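Local coordinates for putative xylanase (Bacteroides fragilis, PDB 2P1G), which is of unproven function but is probably a hydrolase, with the glycosyl bonds of xylan as a suggested target, at residues 53-58 / 69-74; 44-49 / 203-208. All coordinates share one frame; numbering follows the deposited sequence.

Contact 1 of 2, residues 53-58 / 69-74; sequences MALCPQ and ARNLQR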
# COMPACT_ATOMS: atom_id res chain seq x y z
N MET A 53 -13.34 -4.80 -0.04
CA MET A 53 -14.75 -4.44 -0.20
C MET A 53 -15.13 -4.25 -1.66
O MET A 53 -16.12 -4.82 -2.15
CB MET A 53 -15.07 -3.16 0.61
CG MET A 53 -14.92 -3.32 2.12
SD MET A 53 -15.34 -1.80 3.03
CE MET A 53 -14.69 -2.25 4.62
N ALA A 54 -14.32 -3.46 -2.38
CA ALA A 54 -14.61 -3.10 -3.75
C ALA A 54 -14.67 -4.30 -4.70
O ALA A 54 -15.36 -4.26 -5.71
CB ALA A 54 -13.62 -2.08 -4.24
N LEU A 55 -13.91 -5.36 -4.38
CA LEU A 55 -13.84 -6.56 -5.20
C LEU A 55 -15.08 -7.43 -5.06
O LEU A 55 -15.33 -8.29 -5.92
CB LEU A 55 -12.60 -7.37 -4.81
CG LEU A 55 -11.28 -6.81 -5.35
CD1 LEU A 55 -10.14 -7.55 -4.72
CD2 LEU A 55 -11.19 -6.90 -6.87
N CYS A 56 -15.84 -7.22 -3.99
CA CYS A 56 -17.03 -8.03 -3.72
C CYS A 56 -18.09 -7.85 -4.82
O CYS A 56 -18.28 -6.74 -5.31
CB CYS A 56 -17.62 -7.74 -2.33
SG CYS A 56 -16.59 -8.27 -0.90
N PRO A 57 -18.75 -8.95 -5.23
CA PRO A 57 -19.73 -8.83 -6.31
C PRO A 57 -20.92 -7.98 -5.87
O PRO A 57 -21.53 -7.30 -6.70
CB PRO A 57 -20.16 -10.28 -6.56
CG PRO A 57 -19.83 -11.01 -5.30
CD PRO A 57 -18.61 -10.33 -4.75
N GLN A 58 -21.22 -8.01 -4.57
CA GLN A 58 -22.28 -7.19 -3.97
C GLN A 58 -21.71 -6.09 -3.09
O GLN A 58 -20.66 -6.26 -2.47
CB GLN A 58 -23.27 -8.05 -3.17
CG GLN A 58 -24.04 -9.08 -4.00
CD GLN A 58 -23.32 -10.40 -4.11
OE1 GLN A 58 -23.19 -10.97 -5.20
NE2 GLN A 58 -22.83 -10.91 -2.98
N ALA A 69 -13.81 -11.28 3.51
CA ALA A 69 -12.76 -12.00 4.24
C ALA A 69 -11.84 -12.79 3.30
O ALA A 69 -10.62 -12.78 3.47
CB ALA A 69 -13.40 -12.92 5.25
N ARG A 70 -12.43 -13.48 2.32
CA ARG A 70 -11.64 -14.17 1.29
C ARG A 70 -10.72 -13.20 0.54
O ARG A 70 -9.51 -13.45 0.41
CB ARG A 70 -12.56 -14.87 0.29
CG ARG A 70 -11.80 -15.57 -0.84
CD ARG A 70 -12.74 -16.13 -1.90
NE ARG A 70 -13.56 -17.20 -1.34
CZ ARG A 70 -14.88 -17.17 -1.21
NH1 ARG A 70 -15.60 -16.13 -1.63
NH2 ARG A 70 -15.48 -18.22 -0.68
N ASN A 71 -11.31 -12.10 0.06
CA ASN A 71 -10.54 -11.09 -0.69
C ASN A 71 -9.39 -10.53 0.15
O ASN A 71 -8.24 -10.43 -0.31
CB ASN A 71 -11.46 -9.95 -1.14
CG ASN A 71 -12.51 -10.39 -2.17
OD1 ASN A 71 -12.42 -11.48 -2.75
ND2 ASN A 71 -13.49 -9.53 -2.42
N LEU A 72 -9.69 -10.18 1.39
CA LEU A 72 -8.68 -9.58 2.26
C LEU A 72 -7.53 -10.54 2.47
O LEU A 72 -6.37 -10.13 2.41
CB LEU A 72 -9.29 -9.16 3.60
CG LEU A 72 -8.31 -8.50 4.58
CD1 LEU A 72 -7.85 -7.13 4.06
CD2 LEU A 72 -8.96 -8.34 5.95
N GLN A 73 -7.84 -11.82 2.68
CA GLN A 73 -6.79 -12.81 2.88
C GLN A 73 -5.90 -12.90 1.62
O GLN A 73 -4.67 -12.95 1.72
CB GLN A 73 -7.38 -14.17 3.23
CG GLN A 73 -6.32 -15.25 3.38
CD GLN A 73 -6.85 -16.47 4.05
OE1 GLN A 73 -7.83 -16.42 4.82
NE2 GLN A 73 -6.22 -17.60 3.77
N ARG A 74 -6.53 -12.86 0.45
CA ARG A 74 -5.84 -12.89 -0.84
C ARG A 74 -4.92 -11.69 -1.10
O ARG A 74 -3.90 -11.80 -1.79
CB ARG A 74 -6.87 -12.99 -1.97
CG ARG A 74 -7.54 -14.40 -2.06
CD ARG A 74 -8.50 -14.44 -3.24
NE ARG A 74 -7.80 -14.20 -4.51
CZ ARG A 74 -8.39 -13.85 -5.65
NH1 ARG A 74 -9.71 -13.72 -5.74
NH2 ARG A 74 -7.65 -13.64 -6.72

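Contact 2 of 2, residues 44-49 / 203-208; sequences TTFVEY and HLLHAS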
# COMPACT_ATOMS: atom_id res chain seq x y z
N THR A 44 -1.71 1.19 4.95
CA THR A 44 -1.85 -0.04 4.19
C THR A 44 -3.15 -0.76 4.49
O THR A 44 -3.85 -1.14 3.57
CB THR A 44 -0.64 -0.95 4.41
OG1 THR A 44 0.49 -0.34 3.77
CG2 THR A 44 -0.90 -2.33 3.80
N THR A 45 -3.51 -0.91 5.76
CA THR A 45 -4.73 -1.69 6.04
C THR A 45 -5.95 -0.93 5.50
O THR A 45 -6.90 -1.56 5.04
CB THR A 45 -4.92 -2.08 7.52
OG1 THR A 45 -5.16 -0.92 8.31
CG2 THR A 45 -3.70 -2.81 8.04
N PHE A 46 -5.89 0.40 5.50
CA PHE A 46 -6.97 1.18 4.93
C PHE A 46 -7.21 0.75 3.48
O PHE A 46 -8.32 0.38 3.11
CB PHE A 46 -6.70 2.70 5.01
CG PHE A 46 -7.60 3.52 4.12
CD1 PHE A 46 -8.99 3.32 4.14
CD2 PHE A 46 -7.07 4.46 3.24
CE1 PHE A 46 -9.84 4.05 3.32
CE2 PHE A 46 -7.93 5.22 2.40
CZ PHE A 46 -9.32 5.02 2.46
N VAL A 47 -6.17 0.79 2.67
CA VAL A 47 -6.29 0.43 1.26
C VAL A 47 -6.72 -1.03 1.09
O VAL A 47 -7.57 -1.32 0.23
CB VAL A 47 -5.01 0.78 0.50
CG1 VAL A 47 -5.02 0.21 -0.91
CG2 VAL A 47 -4.82 2.29 0.48
N GLU A 48 -6.20 -1.92 1.93
CA GLU A 48 -6.57 -3.34 1.82
C GLU A 48 -8.05 -3.53 2.07
O GLU A 48 -8.69 -4.28 1.34
CB GLU A 48 -5.79 -4.21 2.81
CG GLU A 48 -4.29 -4.31 2.54
CD GLU A 48 -3.59 -5.18 3.59
OE1 GLU A 48 -3.96 -5.12 4.80
OE2 GLU A 48 -2.66 -5.88 3.19
N TYR A 49 -8.58 -2.87 3.12
CA TYR A 49 -10.02 -3.02 3.41
C TYR A 49 -10.85 -2.47 2.26
O TYR A 49 -11.79 -3.12 1.81
CB TYR A 49 -10.45 -2.36 4.73
CG TYR A 49 -9.75 -2.93 5.95
CD1 TYR A 49 -9.62 -4.31 6.14
CD2 TYR A 49 -9.25 -2.08 6.94
CE1 TYR A 49 -8.96 -4.83 7.24
CE2 TYR A 49 -8.57 -2.59 8.07
CZ TYR A 49 -8.45 -3.97 8.20
OH TYR A 49 -7.79 -4.51 9.29
N HIS A 203 -5.95 14.69 -5.63
CA HIS A 203 -5.66 14.55 -4.20
C HIS A 203 -5.54 13.07 -3.80
O HIS A 203 -5.77 12.17 -4.61
CB HIS A 203 -6.78 15.22 -3.37
CG HIS A 203 -6.76 16.72 -3.44
ND1 HIS A 203 -6.36 17.52 -2.39
CD2 HIS A 203 -7.05 17.57 -4.46
CE1 HIS A 203 -6.42 18.79 -2.75
NE2 HIS A 203 -6.83 18.85 -4.00
N LEU A 204 -5.20 12.84 -2.54
CA LEU A 204 -5.03 11.50 -2.00
C LEU A 204 -5.95 11.30 -0.82
O LEU A 204 -5.93 12.08 0.14
CB LEU A 204 -3.58 11.29 -1.56
CG LEU A 204 -3.17 9.82 -1.38
CD1 LEU A 204 -3.02 9.12 -2.74
CD2 LEU A 204 -1.86 9.78 -0.61
N LEU A 205 -6.76 10.25 -0.90
CA LEU A 205 -7.53 9.76 0.21
C LEU A 205 -6.65 8.72 0.91
O LEU A 205 -6.25 7.74 0.30
CB LEU A 205 -8.84 9.13 -0.32
CG LEU A 205 -9.68 8.31 0.67
CD1 LEU A 205 -10.20 9.13 1.88
CD2 LEU A 205 -10.83 7.63 -0.07
N HIS A 206 -6.31 8.94 2.19
CA HIS A 206 -5.30 8.13 2.82
C HIS A 206 -5.41 8.16 4.33
O HIS A 206 -6.03 9.06 4.90
CB HIS A 206 -3.90 8.59 2.36
CG HIS A 206 -3.47 9.93 2.89
ND1 HIS A 206 -4.15 11.10 2.62
CD2 HIS A 206 -2.41 10.29 3.65
CE1 HIS A 206 -3.53 12.12 3.19
NE2 HIS A 206 -2.47 11.65 3.82
N ALA A 207 -4.84 7.14 4.98
CA ALA A 207 -4.77 7.14 6.42
C ALA A 207 -3.51 7.89 6.80
O ALA A 207 -2.41 7.46 6.46
CB ALA A 207 -4.75 5.72 6.97
N SER A 208 -3.69 9.02 7.48
CA SER A 208 -2.63 9.97 7.79
C SER A 208 -2.23 9.88 9.27
O SER A 208 -3.08 10.08 10.14
CB SER A 208 -3.13 11.40 7.50
OG SER A 208 -2.21 12.39 7.94

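Contact 1 of 2, residues 53-58 / 69-74
N71 meets L55 and C56 mainly through its amide nitrogen ND2, which lies 3.3 Å from L55 CB; the amide carbon CG of N71 stands behind it, 4.0 Å from that same CB. The first torsion, at -66°, sets CG beside the backbone N of N71 and swings the amide out of helix 65-76 toward the chain leaving helix 43-54. C56 receives ND2 on two of its atoms, the backbone N of C56 at 3.7 Å from N71 ND2 and the thiol SG at the same separation. Both are packing contacts: the backbone N-H of C56 is bonded to M53 O, and ND2 gives its hydrogen bond to A52 O, just before this segment. The contact is thus a worked example of a side chain from one helix serving a carbonyl near the C-terminal end of its neighbour, where helix carbonyls begin to lack backbone donors. The backbones stay apart, with CA atoms of L55 and N71 7.2 Å from one another. Next in the chain, L72 packs its buried side chain on E48, Y49 and A52, so helix 65-76 grips the preceding turns as well. Further on, R74 NE is hydrogen-bonded to Q102 OE1, beyond the contact itself. The whole is partly buried: helix 65-76 packs against helix 43-54 and the turn after it, with D67 touching C56 and P57, while helix 10-14 touches M53 and A54 through N12.

Contact 2 of 2, residues 44-49 / 203-208
F46 supplies nearly all of the apolar contact with L205 and A207. Its CG is anti to the backbone N (165°), which carries the ring out from helix 43-54 to the strand. There the far ring atom CZ lies 3.8 Å from L205 CG, the two side chains crossing at about a right angle, while F46 CB rests against A207 CB at 4.1 Å.

The ring also touches the strand backbone. L205 O lies at the edge of the phenyl ring, near its plane, 3.7 Å from F46 CE2; H206 CA is 3.9 Å from that same ring carbon and approaches obliquely.

The polar interaction belongs to the strand alone. The bond to CB of H206 leads away from the helix, and H206 ND1 donates to L204 O at 3.2 Å, a bent bond (145°) whose donor stands well above the carbonyl plane.

Helix 44-49 and strand 203-208 run at 129°, their axes 7.7 Å apart at closest. The strand is flanked by strands 189-198 and 213-216, whose I194 and V214 also touch F46, and F16 meets the phenyl ring edge-to-face. A helix packed on an antiparallel sheet is consistent with the core of papain-like (clan CA) folds, where this amidase-like family is placed.

Contacts 1 and 2 share helix 43-54 and have centres about 16 Å apart. Along the chain the order is 44-49, 53-58, 69-74 and 203-208, so contact 1 is nested inside the much longer loop that contact 2 closes. Contact 2 sets the helix against the seven-stranded antiparallel sheet in the buried interior, whereas contact 1 lies at the far end of the helix, nearer the periphery. L72 ties the two together, because helix 65-76 reaches back from that far end to the turns of helix 43-54 used in contact 2. Helix 43-54 therefore links helix 65-76 to the antiparallel sheet, all within the amidase-like domain.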